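Non-canonical purine NTP pyrophosphatase (Coxiella burnetii, PDB 3TQU) probably hydrolyses non-canonical purine nucleoside triphosphates such as XTP, dITP and ITP to their monophosphates and diphosphate, clearing them from the nucleotide pool. Local coordinates at residues V8-N13 with I32-F37; F37-I42 with K62-P67; K56-A61 with A126-E131. All coordinates share one frame; numbering follows the deposited sequence. Where two conformers were deposited one is given.

Contact 1 (V8-N13 with I32-F37); sequences VLASQN and IPQTEF
L9 and P33 pair side by side where two parallel strands end and the backbones are tightly joined. L9 N donates to I32 O at 2.8 Å, and L9 O in turn accepts from Q34 N, also at 2.8 Å. Beyond these bonds the chain enters a 3-10 turn at Q34. Its CG lies between the backbone N and the carbonyl carbon (chi1 67°), and the extended chain then carries the amide alongside A10. There A10 O stands over the amide face, 3.0 Å from Q34 CD, in a close dipolar contact without a sound hydrogen bond. Beside it V8 CG1 packs on Q34 CB at 3.8 Å, while V8 CG2 meets F37 CE2 obliquely. The other end is looser and wetter: a water bridges the strands' exits, donating to S11 O at 2.9 Å and accepting from T35 N. Exposed Q12 grazes T35 CG2 with its CG at 3.7 Å, and its NE2 hydrogen-bonds D41; S11 and Q12 belong to the predicted substrate-binding loop. The two strands and helix 14-23 form a beta-alpha-beta unit; L17 of that helix covers L9 and P33, A60 and T64 of helix 49-64 cover V8, and strand 68-77 flanks strand 5-9.

Contact 2 (F37-I42 with K62-P67); sequences FSVPDI and KQTGLP
T64 OG1 is gripped from two directions: it hydrogen-bonds A60 O one turn back in helix 49-64, and it accepts from L66 N at 3.3 Å with a nearly straight N-H (163°). The second bond closes an ST turn at the end of the helix, where G65 leaves helical geometry with positive phi. With OG1 tied inward in this way, the methyl branch of T64 is left to meet the loop that follows strand 29-33. CG2 stands over one face of the F37 ring, 3.8 Å from its centroid and 27° off the normal, a CH-pi contact displaced toward the CG side of the ring. V39 extends the apolar strip along the helix: its CG2, anti to the carbonyl carbon, fits against T64 CG2 at 3.7 Å and Q63 CB at 3.8 Å. The bend at chi2 carries the amide of Q63 off the loop. Methyl and ring contacts thus join the loop to the helix end near the surface. At the far end of the ring L66, whose backbone N is held by the turn, sets its CD1 obliquely 3.6 Å from F37 CZ.

Contact 3 (K56-A61 with A126-E131); sequences KARHAA and ALMENE
A57 points its methyl group at the strand, with CB 3.8 Å from both A126 O and CG of M128, a selenomethionine. One helical turn on, A61 does likewise farther down, its CB 3.7 Å from E131 N where the chain has left the strand. M128 reaches toward the helix beside A57 with CG anti to the carbonyl carbon, then bends twice, at chi2 and chi3. This lays the terminal CE obliquely across the foot of R58, 3.7 Å from CB; the M128 side-chain contacts hold for one of two deposited conformers, and that of CE in particular is doubtful. R58 runs beside the loop after the strand. Its CG, anti to the backbone N (chi1 -180°), rests against E131 O at 3.4 Å. The chain turns at chi3, and E131 O lies near the guanidinium plane at its edge, but 4.1 Å from R58 NE, too far for a hydrogen bond. The charge is used elsewhere: NH2 forms a salt bridge with E51 and a hydrogen bond with S47, both of the second subunit. N130, turned away from the helix, hydrogen-bonds N81 of that subunit through ND2. Helix and strand run roughly parallel (28° between the short segments, closest axis approach 8.0 Å), a close packing consistent with the alanines A57, A61 and A126, as in an alpha/beta fold with a helix on a mixed sheet, here at the dimer interface.

All three contacts pack on or around helix 49-64. Contacts 1 and 2 share F37 and have centres about 8 Å apart; Q12 NE2 and D41 OD1, 2.9 Å apart, tie the predicted substrate loop to the loop of contact 2. Contacts 2 and 3 use successive parts of the helix, joined where P40 O meets H59 NE2 at 3.0 Å. Contact 3 meets contact 1 where A60 CB lies 3.6 Å from Q34 OE1 and 4.3 Å from A10 CB. E44 and D72 bind calcium, about 10 Å from the side chain of S11 and 12 Å from that of A126; D72 is the predicted proton acceptor, and the ion probably marks the active site. K56 NZ hydrogen-bonds E44, linking the helix to it.

Contact 1 (V8-N13 with I32-F37)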
ATOM      1  N   VAL A   8      -3.797   5.551 -17.882  1.00 14.70           N
ATOM      2  CA  VAL A   8      -2.588   5.031 -18.507  1.00 12.50           C
ATOM      3  C   VAL A   8      -2.095   3.784 -17.787  1.00 12.19           C
ATOM      4  O   VAL A   8      -2.010   3.761 -16.560  1.00 11.71           O
ATOM      5  CB  VAL A   8      -1.456   6.081 -18.516  1.00 15.75           C
ATOM      6  CG1 VAL A   8      -0.155   5.455 -19.002  1.00 16.12           C
ATOM      7  CG2 VAL A   8      -1.839   7.269 -19.383  1.00 15.56           C
ATOM      8  N   LEU A   9      -1.776   2.752 -18.560  1.00 11.60           N
ATOM      9  CA  LEU A   9      -1.199   1.529 -18.028  1.00 12.15           C
ATOM     10  C   LEU A   9       0.312   1.577 -18.222  1.00 14.25           C
ATOM     11  O   LEU A   9       0.792   1.698 -19.347  1.00 14.20           O
ATOM     12  CB  LEU A   9      -1.779   0.313 -18.758  1.00 14.73           C
ATOM     13  CG  LEU A   9      -1.615  -1.056 -18.089  1.00 18.03           C
ATOM     14  CD1 LEU A   9      -2.429  -1.124 -16.803  1.00 17.28           C
ATOM     15  CD2 LEU A   9      -2.039  -2.166 -19.039  1.00 19.06           C
ATOM     16  N   ALA A  10       1.061   1.484 -17.129  1.00 11.30           N
ATOM     17  CA  ALA A  10       2.515   1.591 -17.203  1.00 15.08           C
ATOM     18  C   ALA A  10       3.160   0.384 -17.891  1.00 19.20           C
ATOM     19  O   ALA A  10       4.242   0.491 -18.465  1.00 24.69           O
ATOM     20  CB  ALA A  10       3.104   1.795 -15.811  1.00 16.75           C
ATOM     21  N   SER A  11       2.481  -0.756 -17.849  1.00 18.74           N
ATOM     22  CA  SER A  11       3.034  -2.006 -18.366  1.00 16.12           C
ATOM     23  C   SER A  11       3.064  -2.093 -19.897  1.00 14.29           C
ATOM     24  O   SER A  11       2.185  -1.572 -20.578  1.00 13.86           O
ATOM     25  CB  SER A  11       2.247  -3.188 -17.802  1.00 18.32           C
ATOM     26  OG  SER A  11       2.746  -4.415 -18.300  1.00 21.24           O
ATOM     27  N   GLN A  12       4.088  -2.758 -20.425  1.00 13.95           N
ATOM     28  CA  GLN A  12       4.174  -3.053 -21.850  1.00 16.84           C
ATOM     29  C   GLN A  12       3.673  -4.467 -22.099  1.00 16.44           C
ATOM     30  O   GLN A  12       3.750  -4.979 -23.216  1.00 19.57           O
ATOM     31  CB  GLN A  12       5.615  -2.944 -22.345  1.00 21.83           C
ATOM     32  CG  GLN A  12       6.229  -1.556 -22.276  1.00 27.27           C
ATOM     33  CD  GLN A  12       7.519  -1.468 -23.071  1.00 35.11           C
ATOM     34  OE1 GLN A  12       7.553  -1.800 -24.257  1.00 36.99           O
ATOM     35  NE2 GLN A  12       8.593  -1.036 -22.417  1.00 37.17           N
ATOM     36  N   ASN A  13       3.170  -5.100 -21.046  1.00 14.52           N
ATOM     37  CA  ASN A  13       2.758  -6.494 -21.114  1.00 17.80           C
ATOM     38  C   ASN A  13       1.362  -6.632 -21.717  1.00 17.05           C
ATOM     39  O   ASN A  13       0.380  -6.171 -21.135  1.00 19.00           O
ATOM     40  CB  ASN A  13       2.816  -7.119 -19.718  1.00 17.07           C
ATOM     41  CG  ASN A  13       2.502  -8.597 -19.726  1.00 18.90           C
ATOM     42  OD1 ASN A  13       1.556  -9.040 -20.380  1.00 14.30           O
ATOM     43  ND2 ASN A  13       3.293  -9.372 -18.994  1.00 20.19           N
ATOM     44  N   ILE A  32      -4.770   2.965 -21.615  1.00 16.82           N
ATOM     45  CA  ILE A  32      -3.828   3.264 -22.680  1.00 11.81           C
ATOM     46  C   ILE A  32      -2.414   2.960 -22.211  1.00 12.46           C
ATOM     47  O   ILE A  32      -1.941   3.546 -21.237  1.00 14.70           O
ATOM     48  CB  ILE A  32      -3.907   4.744 -23.083  1.00 14.35           C
ATOM     49  CG1 ILE A  32      -5.355   5.130 -23.400  1.00 13.83           C
ATOM     50  CG2 ILE A  32      -2.980   5.026 -24.259  1.00 15.82           C
ATOM     51  CD1 ILE A  32      -5.538   6.598 -23.694  1.00 17.57           C
ATOM     52  N   PRO A  33      -1.732   2.032 -22.894  1.00 10.60           N
ATOM     53  CA  PRO A  33      -0.353   1.699 -22.526  1.00 14.95           C
ATOM     54  C   PRO A  33       0.522   2.947 -22.588  1.00 12.89           C
ATOM     55  O   PRO A  33       0.340   3.777 -23.482  1.00 12.96           O
ATOM     56  CB  PRO A  33       0.064   0.692 -23.607  1.00 15.92           C
ATOM     57  CG  PRO A  33      -1.223   0.108 -24.101  1.00 18.49           C
ATOM     58  CD  PRO A  33      -2.218   1.231 -24.030  1.00 17.78           C
ATOM     59  N   GLN A  34       1.449   3.088 -21.646  1.00 13.97           N
ATOM     60  CA  GLN A  34       2.286   4.279 -21.600  1.00 14.26           C
ATOM     61  C   GLN A  34       3.086   4.441 -22.886  1.00 14.38           C
ATOM     62  O   GLN A  34       3.474   5.549 -23.246  1.00 14.82           O
ATOM     63  CB  GLN A  34       3.213   4.265 -20.382  1.00 16.89           C
ATOM     64  CG  GLN A  34       4.285   3.191 -20.403  1.00 17.88           C
ATOM     65  CD  GLN A  34       5.158   3.232 -19.167  1.00 22.28           C
ATOM     66  OE1 GLN A  34       4.786   3.821 -18.150  1.00 19.92           O
ATOM     67  NE2 GLN A  34       6.329   2.608 -19.246  1.00 22.15           N
ATOM     68  N   THR A  35       3.316   3.335 -23.586  1.00 18.33           N
ATOM     69  CA  THR A  35       4.041   3.377 -24.852  1.00 15.18           C
ATOM     70  C   THR A  35       3.338   4.232 -25.903  1.00 15.85           C
ATOM     71  O   THR A  35       3.966   4.691 -26.856  1.00 13.63           O
ATOM     72  CB  THR A  35       4.262   1.968 -25.419  1.00 13.74           C
ATOM     73  OG1 THR A  35       3.018   1.256 -25.420  1.00 12.82           O
ATOM     74  CG2 THR A  35       5.281   1.210 -24.574  1.00 15.33           C
ATOM     75  N   GLU A  36       2.037   4.444 -25.732  1.00 16.87           N
ATOM     76  CA  GLU A  36       1.272   5.253 -26.678  1.00 16.03           C
ATOM     77  C   GLU A  36       1.521   6.742 -26.471  1.00 16.06           C
ATOM     78  O   GLU A  36       1.072   7.576 -27.261  1.00 14.00           O
ATOM     79  CB  GLU A  36      -0.219   4.935 -26.573  1.00 15.39           C
ATOM     80  CG  GLU A  36      -0.594   3.610 -27.213  1.00 13.80           C
ATOM     81  CD  GLU A  36      -0.312   3.596 -28.704  1.00 15.84           C
ATOM     82  OE1 GLU A  36      -0.975   4.357 -29.438  1.00 17.54           O
ATOM     83  OE2 GLU A  36       0.577   2.835 -29.141  1.00 17.18           O
ATOM     84  N   PHE A  37       2.237   7.058 -25.396  1.00 16.34           N
ATOM     85  CA  PHE A  37       2.653   8.423 -25.090  1.00 16.95           C
ATOM     86  C   PHE A  37       4.167   8.522 -25.189  1.00 13.97           C
ATOM     87  O   PHE A  37       4.759   9.536 -24.821  1.00 14.99           O
ATOM     88  CB  PHE A  37       2.220   8.808 -23.674  1.00 15.02           C
ATOM     89  CG  PHE A  37       0.734   8.914 -23.498  1.00 15.88           C
ATOM     90  CD1 PHE A  37       0.099  10.143 -23.590  1.00 15.29           C
ATOM     91  CD2 PHE A  37      -0.029   7.790 -23.240  1.00 16.92           C
ATOM     92  CE1 PHE A  37      -1.270  10.246 -23.427  1.00 16.23           C
ATOM     93  CE2 PHE A  37      -1.399   7.886 -23.077  1.00 16.23           C
ATOM     94  CZ  PHE A  37      -2.020   9.115 -23.171  1.00 14.02           C
TER
HETATM   95  O   HOH W   1       3.099   0.589 -22.231  0.90 17.86           O

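Contact 2 (F37-I42 with K62-P67)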
ATOM      1  N   PHE A  37       2.237   7.058 -25.396  1.00 16.34           N
ATOM      2  CA  PHE A  37       2.653   8.423 -25.090  1.00 16.95           C
ATOM      3  C   PHE A  37       4.167   8.522 -25.189  1.00 13.97           C
ATOM      4  O   PHE A  37       4.759   9.536 -24.821  1.00 14.99           O
ATOM      5  CB  PHE A  37       2.220   8.808 -23.674  1.00 15.02           C
ATOM      6  CG  PHE A  37       0.734   8.914 -23.498  1.00 15.88           C
ATOM      7  CD1 PHE A  37       0.099  10.143 -23.590  1.00 15.29           C
ATOM      8  CD2 PHE A  37      -0.029   7.790 -23.240  1.00 16.92           C
ATOM      9  CE1 PHE A  37      -1.270  10.246 -23.427  1.00 16.23           C
ATOM     10  CE2 PHE A  37      -1.399   7.886 -23.077  1.00 16.23           C
ATOM     11  CZ  PHE A  37      -2.020   9.115 -23.171  1.00 14.02           C
ATOM     12  N   SER A  38       4.786   7.449 -25.672  1.00  9.57           N
ATOM     13  CA  SER A  38       6.237   7.361 -25.771  1.00 13.88           C
ATOM     14  C   SER A  38       6.928   7.548 -24.424  1.00 17.90           C
ATOM     15  O   SER A  38       7.988   8.169 -24.338  1.00 17.93           O
ATOM     16  CB  SER A  38       6.772   8.361 -26.796  1.00 15.42           C
ATOM     17  OG  SER A  38       6.279   8.051 -28.087  1.00 17.78           O
ATOM     18  N   VAL A  39       6.321   7.001 -23.373  1.00 17.21           N
ATOM     19  CA  VAL A  39       6.924   7.018 -22.047  1.00 17.08           C
ATOM     20  C   VAL A  39       7.900   5.856 -21.903  1.00 18.27           C
ATOM     21  O   VAL A  39       7.533   4.702 -22.125  1.00 20.21           O
ATOM     22  CB  VAL A  39       5.856   6.908 -20.941  1.00 17.29           C
ATOM     23  CG1 VAL A  39       6.508   6.882 -19.568  1.00 14.62           C
ATOM     24  CG2 VAL A  39       4.859   8.056 -21.048  1.00 19.54           C
ATOM     25  N   PRO A  40       9.152   6.156 -21.534  1.00 16.68           N
ATOM     26  CA  PRO A  40      10.143   5.095 -21.335  1.00 22.28           C
ATOM     27  C   PRO A  40       9.925   4.368 -20.010  1.00 21.15           C
ATOM     28  O   PRO A  40       9.305   4.923 -19.100  1.00 17.95           O
ATOM     29  CB  PRO A  40      11.464   5.863 -21.300  1.00 23.51           C
ATOM     30  CG  PRO A  40      11.095   7.206 -20.775  1.00 22.20           C
ATOM     31  CD  PRO A  40       9.715   7.497 -21.301  1.00 16.84           C
ATOM     32  N   ASP A  41      10.414   3.137 -19.911  1.00 20.75           N
ATOM     33  CA  ASP A  41      10.388   2.412 -18.646  1.00 22.82           C
ATOM     34  C   ASP A  41      11.237   3.153 -17.621  1.00 21.82           C
ATOM     35  O   ASP A  41      12.244   3.772 -17.966  1.00 20.45           O
ATOM     36  CB  ASP A  41      10.933   0.992 -18.819  1.00 26.26           C
ATOM     37  CG  ASP A  41       9.957   0.066 -19.522  1.00 29.09           C
ATOM     38  OD1 ASP A  41       8.924   0.549 -20.027  1.00 29.10           O
ATOM     39  OD2 ASP A  41      10.231  -1.150 -19.576  1.00 31.61           O
ATOM     40  N   ILE A  42      10.825   3.086 -16.359  1.00 18.62           N
ATOM     41  CA  ILE A  42      11.607   3.643 -15.266  1.00 20.25           C
ATOM     42  C   ILE A  42      12.106   2.494 -14.398  1.00 20.43           C
ATOM     43  O   ILE A  42      11.430   1.477 -14.262  1.00 19.26           O
ATOM     44  CB  ILE A  42      10.772   4.627 -14.418  1.00 22.40           C
ATOM     45  CG1 ILE A  42      11.641   5.282 -13.345  1.00 26.75           C
ATOM     46  CG2 ILE A  42       9.579   3.915 -13.794  1.00 22.73           C
ATOM     47  CD1 ILE A  42      10.949   6.398 -12.590  1.00 27.37           C
ATOM     48  N   LYS A  62       3.134  11.339 -14.400  1.00 15.00           N
ATOM     49  CA  LYS A  62       3.929  12.547 -14.553  1.00 15.57           C
ATOM     50  C   LYS A  62       4.110  12.899 -16.026  1.00 13.40           C
ATOM     51  O   LYS A  62       3.911  14.044 -16.433  1.00 15.23           O
ATOM     52  CB  LYS A  62       5.292  12.361 -13.889  1.00 19.12           C
ATOM     53  CG  LYS A  62       6.147  13.613 -13.863  1.00 24.35           C
ATOM     54  CD  LYS A  62       7.533  13.308 -13.321  1.00 28.50           C
ATOM     55  CE  LYS A  62       8.348  14.576 -13.154  1.00 33.79           C
ATOM     56  NZ  LYS A  62       7.713  15.498 -12.175  1.00 37.59           N
ATOM     57  N   GLN A  63       4.483  11.908 -16.827  1.00 16.00           N
ATOM     58  CA  GLN A  63       4.787  12.143 -18.233  1.00 19.33           C
ATOM     59  C   GLN A  63       3.547  12.370 -19.096  1.00 20.54           C
ATOM     60  O   GLN A  63       3.589  13.138 -20.059  1.00 24.88           O
ATOM     61  CB  GLN A  63       5.612  10.985 -18.800  1.00 22.20           C
ATOM     62  CG  GLN A  63       6.825  10.643 -17.967  1.00 26.18           C
ATOM     63  CD  GLN A  63       7.641  11.868 -17.612  1.00 30.69           C
ATOM     64  OE1 GLN A  63       8.046  12.045 -16.463  1.00 33.59           O
ATOM     65  NE2 GLN A  63       7.891  12.722 -18.600  1.00 28.28           N
ATOM     66  N   THR A  64       2.447  11.705 -18.757  1.00 15.67           N
ATOM     67  CA  THR A  64       1.250  11.751 -19.594  1.00 12.81           C
ATOM     68  C   THR A  64       0.231  12.805 -19.164  1.00 16.94           C
ATOM     69  O   THR A  64      -0.541  13.297 -19.986  1.00 19.61           O
ATOM     70  CB  THR A  64       0.553  10.379 -19.662  1.00 15.67           C
ATOM     71  OG1 THR A  64       0.086  10.012 -18.358  1.00 16.01           O
ATOM     72  CG2 THR A  64       1.514   9.319 -20.176  1.00 17.05           C
ATOM     73  N   GLY A  65       0.224  13.148 -17.880  1.00 18.59           N
ATOM     74  CA  GLY A  65      -0.757  14.085 -17.362  1.00 19.03           C
ATOM     75  C   GLY A  65      -2.094  13.425 -17.071  1.00 16.68           C
ATOM     76  O   GLY A  65      -3.061  14.096 -16.707  1.00 16.45           O
ATOM     77  N   LEU A  66      -2.150  12.105 -17.233  1.00 14.62           N
ATOM     78  CA  LEU A  66      -3.366  11.343 -16.965  1.00 13.13           C
ATOM     79  C   LEU A  66      -3.192  10.503 -15.704  1.00 13.09           C
ATOM     80  O   LEU A  66      -2.069  10.310 -15.245  1.00 14.52           O
ATOM     81  CB  LEU A  66      -3.678  10.415 -18.139  1.00 12.86           C
ATOM     82  CG  LEU A  66      -4.120  10.995 -19.481  1.00 16.06           C
ATOM     83  CD1 LEU A  66      -4.331   9.863 -20.472  1.00 17.37           C
ATOM     84  CD2 LEU A  66      -5.387  11.817 -19.335  1.00 18.98           C
ATOM     85  N   PRO A  67      -4.304  10.001 -15.140  1.00 13.95           N
ATOM     86  CA  PRO A  67      -4.205   8.998 -14.074  1.00 14.32           C
ATOM     87  C   PRO A  67      -3.426   7.799 -14.598  1.00 15.45           C
ATOM     88  O   PRO A  67      -3.482   7.525 -15.793  1.00 15.36           O
ATOM     89  CB  PRO A  67      -5.662   8.603 -13.828  1.00 16.19           C
ATOM     90  CG  PRO A  67      -6.463   9.768 -14.308  1.00 17.88           C
ATOM     91  CD  PRO A  67      -5.702  10.334 -15.465  1.00 12.96           C
TER

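Contact 3 (K56-A61 with A126-E131)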
ATOM      1  N   LYS A  56       6.341   3.301 -10.680  1.00 11.83           N
ATOM      2  CA  LYS A  56       6.009   3.166 -12.092  1.00 16.17           C
ATOM      3  C   LYS A  56       4.729   3.918 -12.460  1.00 15.38           C
ATOM      4  O   LYS A  56       4.638   4.510 -13.535  1.00 11.51           O
ATOM      5  CB  LYS A  56       5.920   1.688 -12.480  1.00 15.42           C
ATOM      6  CG  LYS A  56       7.234   0.935 -12.276  1.00 14.28           C
ATOM      7  CD  LYS A  56       7.182  -0.473 -12.846  1.00 14.19           C
ATOM      8  CE  LYS A  56       6.139  -1.326 -12.141  1.00 12.10           C
ATOM      9  NZ  LYS A  56       6.186  -2.741 -12.619  1.00 13.07           N
ATOM     10  N   ALA A  57       3.749   3.905 -11.565  1.00 13.41           N
ATOM     11  CA  ALA A  57       2.510   4.636 -11.801  1.00 10.47           C
ATOM     12  C   ALA A  57       2.738   6.147 -11.753  1.00  7.54           C
ATOM     13  O   ALA A  57       2.219   6.886 -12.589  1.00  8.56           O
ATOM     14  CB  ALA A  57       1.438   4.217 -10.800  1.00  8.62           C
ATOM     15  N   ARG A  58       3.515   6.605 -10.777  1.00  9.94           N
ATOM     16  CA  ARG A  58       3.798   8.030 -10.657  1.00 12.27           C
ATOM     17  C   ARG A  58       4.538   8.546 -11.882  1.00 11.28           C
ATOM     18  O   ARG A  58       4.285   9.658 -12.349  1.00 11.18           O
ATOM     19  CB  ARG A  58       4.615   8.337  -9.403  1.00 13.35           C
ATOM     20  CG  ARG A  58       4.917   9.823  -9.257  1.00 17.12           C
ATOM     21  CD  ARG A  58       6.140  10.093  -8.399  1.00 23.64           C
ATOM     22  NE  ARG A  58       5.971   9.665  -7.016  1.00 25.79           N
ATOM     23  CZ  ARG A  58       6.677   8.692  -6.452  1.00 25.99           C
ATOM     24  NH1 ARG A  58       7.593   8.049  -7.157  1.00 29.70           N
ATOM     25  NH2 ARG A  58       6.468   8.362  -5.190  1.00 22.02           N
ATOM     26  N   HIS A  59       5.462   7.735 -12.388  1.00 11.93           N
ATOM     27  CA  HIS A  59       6.231   8.081 -13.578  1.00 14.75           C
ATOM     28  C   HIS A  59       5.305   8.264 -14.773  1.00 17.22           C
ATOM     29  O   HIS A  59       5.357   9.284 -15.463  1.00 20.22           O
ATOM     30  CB  HIS A  59       7.264   6.989 -13.870  1.00 15.08           C
ATOM     31  CG  HIS A  59       8.047   7.214 -15.126  1.00 20.73           C
ATOM     32  ND1 HIS A  59       8.872   8.302 -15.305  1.00 18.72           N
ATOM     33  CD2 HIS A  59       8.141   6.478 -16.259  1.00 20.45           C
ATOM     34  CE1 HIS A  59       9.436   8.231 -16.498  1.00 22.72           C
ATOM     35  NE2 HIS A  59       9.009   7.134 -17.096  1.00 22.93           N
ATOM     36  N   ALA A  60       4.454   7.271 -15.008  1.00 13.64           N
ATOM     37  CA  ALA A  60       3.524   7.314 -16.129  1.00 11.74           C
ATOM     38  C   ALA A  60       2.596   8.524 -16.040  1.00 11.08           C
ATOM     39  O   ALA A  60       2.336   9.196 -17.043  1.00 13.65           O
ATOM     40  CB  ALA A  60       2.721   6.023 -16.201  1.00 16.11           C
ATOM     41  N   ALA A  61       2.101   8.802 -14.837  1.00 11.55           N
ATOM     42  CA  ALA A  61       1.190   9.923 -14.625  1.00 10.77           C
ATOM     43  C   ALA A  61       1.892  11.254 -14.861  1.00 12.31           C
ATOM     44  O   ALA A  61       1.321  12.180 -15.437  1.00 12.16           O
ATOM     45  CB  ALA A  61       0.609   9.881 -13.211  1.00  7.51           C
ATOM     46  N   ALA A 126      -1.085  -0.204  -8.014  1.00 10.15           N
ATOM     47  CA  ALA A 126      -1.220   1.168  -7.551  1.00 10.06           C
ATOM     48  C   ALA A 126      -1.886   2.004  -8.631  1.00 10.84           C
ATOM     49  O   ALA A 126      -1.478   1.971  -9.790  1.00 13.43           O
ATOM     50  CB  ALA A 126       0.139   1.751  -7.180  1.00  8.93           C
ATOM     51  N   LEU A 127      -2.924   2.736  -8.245  1.00 12.63           N
ATOM     52  CA  LEU A 127      -3.595   3.663  -9.148  1.00 10.84           C
ATOM     53  C   LEU A 127      -3.446   5.086  -8.624  1.00 13.45           C
ATOM     54  O   LEU A 127      -3.908   5.401  -7.526  1.00 14.89           O
ATOM     55  CB  LEU A 127      -5.077   3.302  -9.275  1.00 12.50           C
ATOM     56  CG  LEU A 127      -5.939   4.257 -10.098  1.00 15.55           C
ATOM     57  CD1 LEU A 127      -5.331   4.462 -11.476  1.00 15.87           C
ATOM     58  CD2 LEU A 127      -7.374   3.749 -10.201  1.00 17.74           C
HETATM   59  N   MSE A 128      -2.784   5.937  -9.406  0.62 12.66           N
HETATM   60  CA  MSE A 128      -2.557   7.330  -9.026  0.62 12.91           C
HETATM   61  C   MSE A 128      -3.456   8.266  -9.827  0.62 13.98           C
HETATM   62  O   MSE A 128      -3.571   8.123 -11.040  0.62 12.91           O
HETATM   63  CB  MSE A 128      -1.098   7.712  -9.281  0.62 12.52           C
HETATM   64  CG  MSE A 128      -0.082   6.867  -8.537  0.62 13.87           C
HETATM   65 SE   MSE A 128       0.455   7.690  -6.862  0.62 18.65          SE
HETATM   66  CE  MSE A 128       1.504   9.176  -7.573  0.62  8.66           C
ATOM     67  N   GLU A 129      -4.088   9.224  -9.154  1.00 15.67           N
ATOM     68  CA  GLU A 129      -4.894  10.226  -9.843  1.00 16.68           C
ATOM     69  C   GLU A 129      -3.996  11.139 -10.672  1.00 17.37           C
ATOM     70  O   GLU A 129      -4.328  11.499 -11.800  1.00 19.00           O
ATOM     71  CB  GLU A 129      -5.721  11.042  -8.850  1.00 22.73           C
ATOM     72  CG  GLU A 129      -6.641  12.055  -9.505  1.00 30.07           C
ATOM     73  CD  GLU A 129      -7.583  11.423 -10.515  1.00 35.41           C
ATOM     74  OE1 GLU A 129      -7.864  10.211 -10.397  1.00 38.67           O
ATOM     75  OE2 GLU A 129      -8.040  12.141 -11.431  1.00 37.17           O
ATOM     76  N   ASN A 130      -2.859  11.514 -10.096  1.00 15.52           N
ATOM     77  CA  ASN A 130      -1.791  12.187 -10.830  1.00 17.62           C
ATOM     78  C   ASN A 130      -0.462  11.988 -10.110  1.00 17.35           C
ATOM     79  O   ASN A 130      -0.405  11.287  -9.101  1.00 15.14           O
ATOM     80  CB  ASN A 130      -2.097  13.671 -11.063  1.00 18.75           C
ATOM     81  CG  ASN A 130      -2.331  14.438  -9.777  1.00 20.80           C
ATOM     82  OD1 ASN A 130      -1.595  14.286  -8.802  1.00 21.09           O
ATOM     83  ND2 ASN A 130      -3.362  15.274  -9.773  1.00 20.12           N
ATOM     84  N   GLU A 131       0.607  12.591 -10.621  1.00 17.25           N
ATOM     85  CA  GLU A 131       1.932  12.304 -10.076  1.00 19.11           C
ATOM     86  C   GLU A 131       2.111  12.808  -8.644  1.00 15.85           C
ATOM     87  O   GLU A 131       2.993  12.340  -7.926  1.00 15.88           O
ATOM     88  CB  GLU A 131       3.049  12.835 -10.984  1.00 21.41           C
ATOM     89  CG  GLU A 131       3.187  14.344 -11.013  1.00 25.07           C
ATOM     90  CD  GLU A 131       2.331  14.983 -12.084  1.00 28.83           C
ATOM     91  OE1 GLU A 131       1.280  14.407 -12.434  1.00 31.36           O
ATOM     92  OE2 GLU A 131       2.716  16.061 -12.583  1.00 30.03           O
TER